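Local coordinates for beta-phosphoglucomutase (PDB 4GIB), which probably catalyses the magnesium-dependent interconversion of beta-D-glucose 1-phosphate and beta-D-glucose 6-phosphate, at residues A28-L33 and L177-G182; S66-S71 and I193-A198; K129-K134 and L232-I237; A202-S205 and F209-G212. All blocks are in the same frame, centred on the assembly; numbering follows the deposited sequence.

Contact 1: residues A28-L33 and L177-G182; sequences AFIFDL and LMSAKG. With NA (sodium ion), chain D.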
loop_
_atom_site.group_PDB
_atom_site.type_symbol
_atom_site.label_atom_id
_atom_site.label_comp_id
_atom_site.label_asym_id
_atom_site.label_seq_id
_atom_site.Cartn_x
_atom_site.Cartn_y
_atom_site.Cartn_z
ATOM N N ALA A 28 6.004 -4.458 15.531
ATOM C CA ALA A 28 6.313 -3.930 14.204
ATOM C C ALA A 28 5.417 -2.824 13.693
ATOM O O ALA A 28 4.305 -2.609 14.185
ATOM C CB ALA A 28 6.344 -5.059 13.160
ATOM N N PHE A 29 5.980 -2.116 12.714
ATOM C CA PHE A 29 5.311 -1.107 11.922
ATOM C C PHE A 29 5.259 -1.766 10.542
ATOM O O PHE A 29 6.302 -2.227 10.009
ATOM C CB PHE A 29 6.101 0.202 11.837
ATOM C CG PHE A 29 5.885 1.147 13.007
ATOM C CD1 PHE A 29 6.258 0.800 14.280
ATOM C CD2 PHE A 29 5.363 2.417 12.798
ATOM C CE1 PHE A 29 6.075 1.681 15.343
ATOM C CE2 PHE A 29 5.179 3.303 13.863
ATOM C CZ PHE A 29 5.528 2.927 15.124
ATOM N N ILE A 30 4.064 -1.855 9.979
ATOM C CA ILE A 30 3.896 -2.432 8.657
ATOM C C ILE A 30 3.328 -1.337 7.782
ATOM O O ILE A 30 2.236 -0.853 8.028
ATOM C CB ILE A 30 2.964 -3.661 8.657
ATOM C CG1 ILE A 30 3.489 -4.744 9.620
ATOM C CG2 ILE A 30 2.846 -4.217 7.235
ATOM C CD1 ILE A 30 2.571 -6.024 9.681
ATOM N N PHE A 31 4.075 -0.964 6.751
ATOM C CA PHE A 31 3.679 0.121 5.867
ATOM C C PHE A 31 3.095 -0.324 4.539
ATOM O O PHE A 31 3.374 -1.427 4.071
ATOM C CB PHE A 31 4.911 0.976 5.546
ATOM C CG PHE A 31 5.552 1.616 6.754
ATOM C CD1 PHE A 31 6.451 0.910 7.536
ATOM C CD2 PHE A 31 5.298 2.939 7.069
ATOM C CE1 PHE A 31 7.056 1.508 8.638
ATOM C CE2 PHE A 31 5.906 3.538 8.157
ATOM C CZ PHE A 31 6.783 2.811 8.948
ATOM N N ASP A 32 2.253 0.529 3.950
ATOM C CA ASP A 32 1.817 0.313 2.579
ATOM C C ASP A 32 2.815 1.162 1.808
ATOM O O ASP A 32 3.448 2.056 2.388
ATOM C CB ASP A 32 0.393 0.776 2.272
ATOM C CG ASP A 32 0.010 0.518 0.792
ATOM O OD1 ASP A 32 0.648 -0.375 0.174
ATOM O OD2 ASP A 32 -0.893 1.211 0.239
ATOM N N LEU A 33 2.959 0.912 0.517
ATOM C CA LEU A 33 3.917 1.668 -0.273
ATOM C C LEU A 33 3.314 3.002 -0.758
ATOM O O LEU A 33 3.659 4.074 -0.246
ATOM C CB LEU A 33 4.424 0.808 -1.438
ATOM C CG LEU A 33 5.456 1.441 -2.378
ATOM C CD1 LEU A 33 6.760 1.755 -1.645
ATOM C CD2 LEU A 33 5.699 0.516 -3.559
ATOM N N LEU A 177 -1.399 -9.695 6.934
ATOM C CA LEU A 177 -1.104 -10.902 7.693
ATOM C C LEU A 177 0.203 -11.526 7.178
ATOM O O LEU A 177 0.963 -12.121 7.954
ATOM C CB LEU A 177 -2.220 -11.937 7.573
ATOM C CG LEU A 177 -3.600 -11.658 8.146
ATOM C CD1 LEU A 177 -4.557 -12.802 7.698
ATOM C CD2 LEU A 177 -3.577 -11.488 9.685
ATOM N N MET A 178 0.462 -11.402 5.873
ATOM C CA MET A 178 1.692 -11.941 5.274
ATOM C C MET A 178 2.954 -11.322 5.855
ATOM O O MET A 178 3.959 -12.012 6.025
ATOM C CB MET A 178 1.690 -11.764 3.758
ATOM C CG MET A 178 0.722 -12.666 3.029
ATOM S SD MET A 178 0.642 -12.303 1.263
ATOM C CE MET A 178 2.310 -12.767 0.735
ATOM N N SER A 179 2.930 -10.024 6.144
ATOM C CA SER A 179 4.095 -9.376 6.749
ATOM C C SER A 179 4.233 -9.791 8.212
ATOM O O SER A 179 5.335 -9.911 8.718
ATOM C CB SER A 179 4.025 -7.853 6.624
ATOM O OG SER A 179 4.192 -7.453 5.273
ATOM N N ALA A 180 3.114 -9.993 8.896
ATOM C CA ALA A 180 3.148 -10.426 10.287
ATOM C C ALA A 180 3.737 -11.832 10.372
ATOM O O ALA A 180 4.508 -12.156 11.286
ATOM C CB ALA A 180 1.767 -10.401 10.877
ATOM N N LYS A 181 3.349 -12.675 9.426
ATOM C CA LYS A 181 3.881 -14.023 9.347
ATOM C C LYS A 181 5.362 -13.934 8.997
ATOM O O LYS A 181 6.191 -14.569 9.637
ATOM C CB LYS A 181 3.126 -14.824 8.283
ATOM C CG LYS A 181 3.618 -16.275 8.070
ATOM C CD LYS A 181 2.817 -16.947 6.925
ATOM C CE LYS A 181 3.280 -18.355 6.638
ATOM N NZ LYS A 181 3.146 -19.259 7.811
ATOM N N GLY A 182 5.683 -13.099 8.006
ATOM C CA GLY A 182 7.057 -12.932 7.514
ATOM C C GLY A 182 8.051 -12.471 8.555
ATOM O O GLY A 182 9.180 -12.962 8.615
HETATM NA NA NA D . -1.716 3.252 0.189
HETATM O O HOH W 1 -2.664 2.574 -1.632
#

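Contact 2: residues S66-S71 and I193-A198; sequences SLKGIS and IEDASA. With NA (sodium ion), chain D.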
loop_
_atom_site.group_PDB
_atom_site.type_symbol
_atom_site.label_atom_id
_atom_site.label_comp_id
_atom_site.label_asym_id
_atom_site.label_seq_id
_atom_site.Cartn_x
_atom_site.Cartn_y
_atom_site.Cartn_z
ATOM N N SER A 66 -10.443 3.633 -6.975
ATOM C CA SER A 66 -10.867 2.251 -6.617
ATOM C C SER A 66 -9.935 1.200 -7.277
ATOM O O SER A 66 -10.247 0.000 -7.339
ATOM C CB SER A 66 -12.271 1.963 -7.101
ATOM O OG SER A 66 -12.245 1.593 -8.472
ATOM N N LEU A 67 -8.842 1.671 -7.851
ATOM C CA LEU A 67 -7.826 0.803 -8.409
ATOM C C LEU A 67 -6.599 0.943 -7.515
ATOM O O LEU A 67 -5.693 0.122 -7.552
ATOM C CB LEU A 67 -7.464 1.210 -9.832
ATOM C CG LEU A 67 -8.561 1.166 -10.879
ATOM C CD1 LEU A 67 -8.015 1.739 -12.174
ATOM C CD2 LEU A 67 -9.069 -0.249 -11.058
ATOM N N LYS A 68 -6.610 1.996 -6.706
ATOM C CA LYS A 68 -5.536 2.322 -5.788
ATOM C C LYS A 68 -5.285 1.205 -4.793
ATOM O O LYS A 68 -6.207 0.741 -4.116
ATOM C CB LYS A 68 -5.885 3.609 -5.044
ATOM C CG LYS A 68 -4.784 4.152 -4.175
ATOM C CD LYS A 68 -5.234 5.415 -3.460
ATOM C CE LYS A 68 -4.198 5.863 -2.439
ATOM N NZ LYS A 68 -2.876 6.179 -3.055
ATOM N N GLY A 69 -4.029 0.772 -4.712
ATOM C CA GLY A 69 -3.643 -0.294 -3.801
ATOM C C GLY A 69 -4.167 -1.664 -4.197
ATOM O O GLY A 69 -4.182 -2.573 -3.381
ATOM N N ILE A 70 -4.594 -1.813 -5.447
ATOM C CA ILE A 70 -5.122 -3.087 -5.951
ATOM C C ILE A 70 -4.068 -3.752 -6.860
ATOM O O ILE A 70 -3.385 -3.070 -7.615
ATOM C CB ILE A 70 -6.465 -2.881 -6.731
ATOM C CG1 ILE A 70 -7.520 -2.175 -5.869
ATOM C CG2 ILE A 70 -7.035 -4.189 -7.186
ATOM C CD1 ILE A 70 -7.967 -2.970 -4.602
ATOM N N SER A 71 -3.944 -5.075 -6.772
ATOM C CA SER A 71 -3.002 -5.849 -7.586
ATOM C C SER A 71 -3.284 -5.686 -9.082
ATOM O O SER A 71 -4.414 -5.398 -9.482
ATOM C CB SER A 71 -3.059 -7.345 -7.224
ATOM O OG SER A 71 -4.275 -7.959 -7.668
ATOM N N ILE A 193 0.208 1.155 8.670
ATOM C CA ILE A 193 0.061 2.527 8.147
ATOM C C ILE A 193 -0.397 2.542 6.671
ATOM O O ILE A 193 0.188 1.864 5.816
ATOM C CB ILE A 193 1.347 3.335 8.327
ATOM C CG1 ILE A 193 1.786 3.247 9.802
ATOM C CG2 ILE A 193 1.136 4.755 7.846
ATOM C CD1 ILE A 193 2.792 4.253 10.225
ATOM N N GLU A 194 -1.408 3.364 6.376
ATOM C CA GLU A 194 -2.038 3.363 5.057
ATOM C C GLU A 194 -2.759 4.689 4.735
ATOM O O GLU A 194 -3.034 5.482 5.644
ATOM C CB GLU A 194 -3.013 2.182 5.083
ATOM C CG GLU A 194 -3.808 1.896 3.891
ATOM C CD GLU A 194 -2.984 1.655 2.657
ATOM O OE1 GLU A 194 -2.241 2.590 2.253
ATOM O OE2 GLU A 194 -3.121 0.556 2.060
ATOM N N ASP A 195 -3.030 4.943 3.447
ATOM C CA ASP A 195 -3.720 6.178 3.013
ATOM C C ASP A 195 -5.067 5.950 2.307
ATOM O O ASP A 195 -5.680 6.904 1.826
ATOM C CB ASP A 195 -2.830 7.014 2.070
ATOM C CG ASP A 195 -2.740 6.421 0.650
ATOM O OD1 ASP A 195 -2.929 5.200 0.492
ATOM O OD2 ASP A 195 -2.475 7.179 -0.313
ATOM N N ALA A 196 -5.514 4.702 2.201
ATOM C CA ALA A 196 -6.797 4.402 1.533
ATOM C C ALA A 196 -7.660 3.602 2.477
ATOM O O ALA A 196 -7.153 2.827 3.285
ATOM C CB ALA A 196 -6.572 3.648 0.238
ATOM N N SER A 197 -8.969 3.809 2.378
ATOM C CA SER A 197 -9.930 3.149 3.248
ATOM C C SER A 197 -9.897 1.610 3.155
ATOM O O SER A 197 -10.117 0.927 4.149
ATOM C CB SER A 197 -11.335 3.679 2.948
ATOM O OG SER A 197 -11.637 3.534 1.567
ATOM N N ALA A 198 -9.631 1.071 1.973
ATOM C CA ALA A 198 -9.572 -0.380 1.802
ATOM C C ALA A 198 -8.422 -0.959 2.628
ATOM O O ALA A 198 -8.546 -2.017 3.243
ATOM C CB ALA A 198 -9.409 -0.748 0.323
HETATM NA NA NA D . -1.716 3.252 0.189
HETATM O O HOH W 1 -2.664 2.574 -1.632
#

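Contact 3: residues K129-K134 and L232-I237; sequences KSNNIK and LKFEYI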
loop_
_atom_site.group_PDB
_atom_site.type_symbol
_atom_site.label_atom_id
_atom_site.label_comp_id
_atom_site.label_asym_id
_atom_site.label_seq_id
_atom_site.Cartn_x
_atom_site.Cartn_y
_atom_site.Cartn_z
ATOM N N LYS A 129 13.494 1.646 14.058
ATOM C CA LYS A 129 14.657 0.794 14.140
ATOM C C LYS A 129 15.425 1.003 15.463
ATOM O O LYS A 129 15.883 0.031 16.062
ATOM C CB LYS A 129 15.555 1.060 12.923
ATOM C CG LYS A 129 16.469 -0.092 12.484
ATOM C CD LYS A 129 17.610 -0.389 13.423
ATOM C CE LYS A 129 18.530 -1.443 12.805
ATOM N NZ LYS A 129 19.686 -1.779 13.685
ATOM N N SER A 130 15.543 2.250 15.927
ATOM C CA SER A 130 16.250 2.547 17.197
ATOM C C SER A 130 15.488 2.052 18.412
ATOM O O SER A 130 16.048 1.927 19.491
ATOM C CB SER A 130 16.474 4.041 17.371
ATOM O OG SER A 130 17.224 4.553 16.312
ATOM N N ASN A 131 14.196 1.816 18.254
ATOM C CA ASN A 131 13.398 1.285 19.339
ATOM C C ASN A 131 13.267 -0.229 19.212
ATOM O O ASN A 131 12.365 -0.829 19.796
ATOM C CB ASN A 131 12.044 1.985 19.393
ATOM C CG ASN A 131 12.141 3.369 19.992
ATOM O OD1 ASN A 131 12.258 4.360 19.280
ATOM N ND2 ASN A 131 12.160 3.435 21.308
ATOM N N ASN A 132 14.195 -0.832 18.461
ATOM C CA ASN A 132 14.249 -2.289 18.262
ATOM C C ASN A 132 12.899 -2.871 17.856
ATOM O O ASN A 132 12.413 -3.813 18.472
ATOM C CB ASN A 132 14.792 -2.984 19.521
ATOM C CG ASN A 132 16.228 -2.546 19.872
ATOM O OD1 ASN A 132 16.905 -1.882 19.081
ATOM N ND2 ASN A 132 16.687 -2.917 21.060
ATOM N N ILE A 133 12.308 -2.280 16.814
ATOM C CA ILE A 133 11.010 -2.675 16.290
ATOM C C ILE A 133 11.156 -3.051 14.810
ATOM O O ILE A 133 11.850 -2.381 14.061
ATOM C CB ILE A 133 9.989 -1.528 16.446
ATOM C CG1 ILE A 133 9.732 -1.243 17.938
ATOM C CG2 ILE A 133 8.693 -1.878 15.773
ATOM C CD1 ILE A 133 8.895 0.036 18.222
ATOM N N LYS A 134 10.492 -4.117 14.395
ATOM C CA LYS A 134 10.585 -4.569 13.013
ATOM C C LYS A 134 9.788 -3.691 12.074
ATOM O O LYS A 134 8.842 -3.012 12.477
ATOM C CB LYS A 134 10.125 -6.019 12.871
ATOM C CG LYS A 134 10.921 -7.018 13.705
ATOM C CD LYS A 134 10.611 -8.439 13.252
ATOM C CE LYS A 134 11.412 -9.487 14.009
ATOM N NZ LYS A 134 10.892 -9.686 15.382
ATOM N N LEU A 232 3.393 11.758 11.174
ATOM C CA LEU A 232 3.735 10.414 11.653
ATOM C C LEU A 232 5.010 10.415 12.505
ATOM O O LEU A 232 6.064 9.951 12.065
ATOM C CB LEU A 232 3.912 9.456 10.479
ATOM C CG LEU A 232 2.670 9.121 9.647
ATOM C CD1 LEU A 232 3.065 8.216 8.497
ATOM C CD2 LEU A 232 1.615 8.468 10.521
ATOM N N LYS A 233 4.896 10.922 13.730
ATOM C CA LYS A 233 6.028 10.996 14.647
ATOM C C LYS A 233 5.972 9.782 15.567
ATOM O O LYS A 233 4.892 9.372 16.008
ATOM C CB LYS A 233 5.979 12.291 15.442
ATOM C CG LYS A 233 5.674 13.501 14.573
ATOM C CD LYS A 233 5.964 14.832 15.277
ATOM C CE LYS A 233 7.461 15.104 15.361
ATOM N NZ LYS A 233 8.109 15.196 14.008
ATOM N N PHE A 234 7.133 9.213 15.857
ATOM C CA PHE A 234 7.194 7.986 16.623
ATOM C C PHE A 234 6.596 8.050 18.031
ATOM O O PHE A 234 5.861 7.150 18.419
ATOM C CB PHE A 234 8.620 7.430 16.690
ATOM C CG PHE A 234 8.692 6.147 17.438
ATOM C CD1 PHE A 234 8.409 4.950 16.799
ATOM C CD2 PHE A 234 8.957 6.139 18.795
ATOM C CE1 PHE A 234 8.428 3.756 17.492
ATOM C CE2 PHE A 234 8.982 4.949 19.507
ATOM C CZ PHE A 234 8.712 3.749 18.845
ATOM N N GLU A 235 6.913 9.091 18.792
ATOM C CA GLU A 235 6.393 9.214 20.152
ATOM C C GLU A 235 4.885 9.428 20.156
ATOM O O GLU A 235 4.196 8.916 21.034
ATOM C CB GLU A 235 7.130 10.322 20.930
ATOM C CG GLU A 235 8.602 9.976 21.142
ATOM C CD GLU A 235 9.391 11.046 21.864
ATOM O OE1 GLU A 235 8.806 11.814 22.663
ATOM O OE2 GLU A 235 10.620 11.098 21.641
ATOM N N TYR A 236 4.380 10.179 19.177
ATOM C CA TYR A 236 2.941 10.411 19.051
ATOM C C TYR A 236 2.227 9.110 18.680
ATOM O O TYR A 236 1.186 8.773 19.243
ATOM C CB TYR A 236 2.659 11.488 18.005
ATOM C CG TYR A 236 1.189 11.738 17.754
ATOM C CD1 TYR A 236 0.426 12.441 18.676
ATOM C CD2 TYR A 236 0.567 11.293 16.584
ATOM C CE1 TYR A 236 -0.925 12.686 18.462
ATOM C CE2 TYR A 236 -0.793 11.535 16.358
ATOM C CZ TYR A 236 -1.530 12.237 17.310
ATOM O OH TYR A 236 -2.866 12.507 17.125
ATOM N N ILE A 237 2.781 8.382 17.725
ATOM C CA ILE A 237 2.204 7.099 17.344
ATOM C C ILE A 237 2.211 6.157 18.563
ATOM O O ILE A 237 1.223 5.487 18.842
ATOM C CB ILE A 237 2.973 6.445 16.139
ATOM C CG1 ILE A 237 2.772 7.278 14.863
ATOM C CG2 ILE A 237 2.478 5.032 15.893
ATOM C CD1 ILE A 237 3.580 6.809 13.649
#

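Contact 4: residues A202-S205 and F209-G212; sequences AINS and FSVG. With NA (sodium ion), chain C.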
loop_
_atom_site.group_PDB
_atom_site.type_symbol
_atom_site.label_atom_id
_atom_site.label_comp_id
_atom_site.label_asym_id
_atom_site.label_seq_id
_atom_site.Cartn_x
_atom_site.Cartn_y
_atom_site.Cartn_z
ATOM N N ALA A 202 -8.323 -3.547 5.810
ATOM C CA ALA A 202 -7.444 -4.714 5.818
ATOM C C ALA A 202 -6.624 -4.789 7.126
ATOM O O ALA A 202 -6.490 -5.865 7.740
ATOM C CB ALA A 202 -6.512 -4.687 4.582
ATOM N N ILE A 203 -6.076 -3.645 7.533
ATOM C CA ILE A 203 -5.312 -3.534 8.777
ATOM C C ILE A 203 -6.187 -3.911 9.987
ATOM O O ILE A 203 -5.811 -4.771 10.780
ATOM C CB ILE A 203 -4.718 -2.096 8.983
ATOM C CG1 ILE A 203 -3.703 -1.761 7.893
ATOM C CG2 ILE A 203 -3.995 -1.987 10.324
ATOM C CD1 ILE A 203 -3.298 -0.259 7.864
ATOM N N ASN A 204 -7.349 -3.283 10.137
ATOM C CA ASN A 204 -8.243 -3.640 11.269
ATOM C C ASN A 204 -8.674 -5.110 11.175
ATOM O O ASN A 204 -8.791 -5.804 12.179
ATOM C CB ASN A 204 -9.476 -2.733 11.331
ATOM C CG ASN A 204 -9.131 -1.274 11.648
ATOM O OD1 ASN A 204 -8.155 -0.991 12.349
ATOM N ND2 ASN A 204 -9.959 -0.344 11.154
ATOM N N SER A 205 -8.898 -5.594 9.963
ATOM C CA SER A 205 -9.308 -6.987 9.805
ATOM C C SER A 205 -8.190 -7.945 10.188
ATOM O O SER A 205 -8.469 -9.035 10.597
ATOM C CB SER A 205 -9.854 -7.244 8.419
ATOM O OG SER A 205 -11.137 -6.640 8.306
ATOM N N PHE A 209 -3.268 -2.261 14.843
ATOM C CA PHE A 209 -3.554 -0.859 15.113
ATOM C C PHE A 209 -3.443 -0.142 13.771
ATOM O O PHE A 209 -2.407 -0.196 13.135
ATOM C CB PHE A 209 -2.572 -0.311 16.151
ATOM C CG PHE A 209 -2.743 1.147 16.460
ATOM C CD1 PHE A 209 -3.895 1.613 17.060
ATOM C CD2 PHE A 209 -1.722 2.039 16.213
ATOM C CE1 PHE A 209 -4.046 2.964 17.376
ATOM C CE2 PHE A 209 -1.856 3.387 16.527
ATOM C CZ PHE A 209 -3.021 3.850 17.104
ATOM N N SER A 210 -4.525 0.500 13.326
ATOM C CA SER A 210 -4.527 1.128 12.016
ATOM C C SER A 210 -4.254 2.630 12.099
ATOM O O SER A 210 -4.842 3.335 12.925
ATOM C CB SER A 210 -5.850 0.848 11.297
ATOM O OG SER A 210 -6.966 1.437 11.981
ATOM N N VAL A 211 -3.325 3.096 11.265
ATOM C CA VAL A 211 -2.984 4.520 11.174
ATOM C C VAL A 211 -3.271 4.974 9.744
ATOM O O VAL A 211 -2.694 4.441 8.769
ATOM C CB VAL A 211 -1.515 4.793 11.502
ATOM C CG1 VAL A 211 -1.222 6.308 11.452
ATOM C CG2 VAL A 211 -1.154 4.208 12.873
ATOM N N GLY A 212 -4.188 5.932 9.626
ATOM C CA GLY A 212 -4.589 6.483 8.339
ATOM C C GLY A 212 -3.950 7.841 8.105
ATOM O O GLY A 212 -3.799 8.652 9.036
HETATM NA NA NA C . -7.583 -1.952 14.685
HETATM O O HOH W 2 -8.606 -4.090 14.476
HETATM O O HOH W 3 -9.876 -1.887 15.075
#

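Contact 1: residues A28-L33 and L177-G182
Ile30 and Ser179 mark the closest backbone approach of strand 28-31 and helix 174-183, with the Ile30 CA and Ser179 CA 7.2 Å apart. Both side chains start out toward the other segment. Ile30 meets the helix with two branches. CG2 stands anti to the backbone N (chi1 of -57° measured to CG1), and CG1 carries CD1 outward in an extended chain. Ile30 CD1 lies 3.8 Å from Ser179 CB, and Ile30 CG2 lies 3.9 Å from the same Ser179 CB. CD1 also reaches past the serine to the backbone, 4.1 Å from Ala180 N. The serine thus presents its methylene, and its OG is hydrogen-bonded to Ser138 OG in a nearby loop. The helix sits on one face of the parallel sheet of this Rossmann-like HAD core. Just beyond the strand end, Asp32, the predicted nucleophile, binds a sodium ion through OD2 at 2.2 Å. Its OD1 takes a weak hydrogen bond from Leu33 N at 2.7 Å. No hydrogen bond links the strand and the helix segment. They meet through buried carbon packing, and the one buried hydroxyl at the interface finds its polar partner elsewhere.

Contact 2: residues S66-S71 and I193-A198
Lys68 crosses from the loop 66-71 to Asp195 and Ala196, which follow strand 190-194. Its CB points toward the other segment. CG stands anti to the backbone N (chi1 -173°), and the chain runs extended through CD. Lys68 CB and CG stay farther off and carry the lysine toward the metal site. CD and CE pass alongside Ala196 CB, with Lys68 CE 4.2 Å from Ala196 CB. The chain bends at its last torsion (chi4 61°) and turns NZ to Asp195. There Lys68 NZ forms a salt bridge with Asp195 OD2 at 2.9 Å, though as a hydrogen bond it is weak. The stronger partner of NZ is Asp34, with which it forms a second salt bridge.

Lys68 sits in a type II turn from Leu67 to Ile70, part of the predicted substrate-binding loop of the cap. The strand end and the loop after it supply acidic metal ligands, as expected of the HAD fold.

Asp195 divides its carboxylate between two partners. OD2 faces the lysine, while OD1 binds the sodium ion at 2.3 Å. Glu194 OE1 binds the same ion at 2.2 Å. Asp195 N also donates a hydrogen bond to Glu194 OE1, 2.8 Å long. That N-H comes in on the anti side, 18° from the carboxylate plane. Glu194 OE2 pairs with Lys170.

Contact 3: residues K129-K134 and L232-I237
Asn131 and Phe234 bring the two segments nearest each other, yet their CA atoms remain 9.5 Å apart, so long side chains must bridge the distance. Segment 129-134 is the end of helix 121-130 and the turn that follows it. Segment 232-237 opens helix 234-247, with Lys233 at its N-cap position. The first helix closes in a Schellman motif. Asn132, with positive phi, is its C-prime residue, and Asn132 N bonds to Lys129 O at 3.1 Å.

Phe234 does most of the bridging. Its ring stands anti to the backbone N (chi1 -178°) and points straight at the turn. The Asn131 side chain arrives from the opposite direction. Its amide lies over one face of the ring, displaced to the CE2-CZ side, with the planes 12° apart. Asn131 CB adds a contact with Phe234 CZ at 3.8 Å. Ile133 works differently. Its CD1 comes to the ring edge, near the ring plane, and touches Phe234 CZ at 3.8 Å and Phe234 CE1 at the same distance. The contact has no hydrogen bond.

Leu124 and Asp127 of helix 121-130 also touch the ring. Phe29 of the sheet touches both Ile133 and Ile237. This is helix packing on one face of a Rossmann-like HAD core, where the C-terminal helix lies beside helix 121-130, away from the annotated sites.

Contact 4: residues A202-S205 and F209-G212
The beta-alpha-beta unit of strand 190-194, helix 197-205 and strand 209-213 contains this contact, along with a sodium site at its turn. Ser210 is the centre of it, and its side chain points at the helix. Ser210 OG donates a hydrogen bond to Asn204 OD1 at 2.7 Å. The hydroxyl approaches at a C=O...O angle of 118° and is tilted 23° from the carbonyl plane. Its position between the backbone N and the carbonyl carbon (chi1 64°) turns it to the asparagine.

Asn204 OD1 has a second partner, the sodium ion, at 2.6 Å. Two waters, Met208 O and Asn223 OD1 complete the ligands seen. One of the waters also donates to Asn204 O at 2.9 Å. The amide is held at its other end too, as Asn204 ND2 bonds to Lys221 O.

In this crossover the last turn of the helix packs directly over the strand that follows. Ile203 does so with its CG2 branch, 3.5 Å from Ser210 CB and 3.7 Å from Phe209 O. Phe209 and Val211 point away from the helix, to the other face of the sheet. Phe209 meets the ring of Tyr244 in the C-terminal helix.

Contacts 1 and 2 converge on the probable active site, at a sodium ion held by residues predicted to bind magnesium, among them the predicted nucleophile Asp32. Asp32 OD2 lies 2.8 Å from Glu194 OE1, and both oxygens bind the ion. Their strands are neighbours, with Ile30 O 2.9 Å from Ile193 N. Contact 4 extends the sheet on the far side of strand 190-194, with Glu194 N 2.9 Å from Val211 O, and has a separate sodium ion. Contact 3 lies on the sheet face opposite the helices of contacts 1 and 4. Phe29 CZ packs 3.8 Å from Ile237 CG2. Contacts 2 and 3 have centres about 23 Å apart, yet Ile193 CG2 packs 4.0 Å from Leu232 CD1.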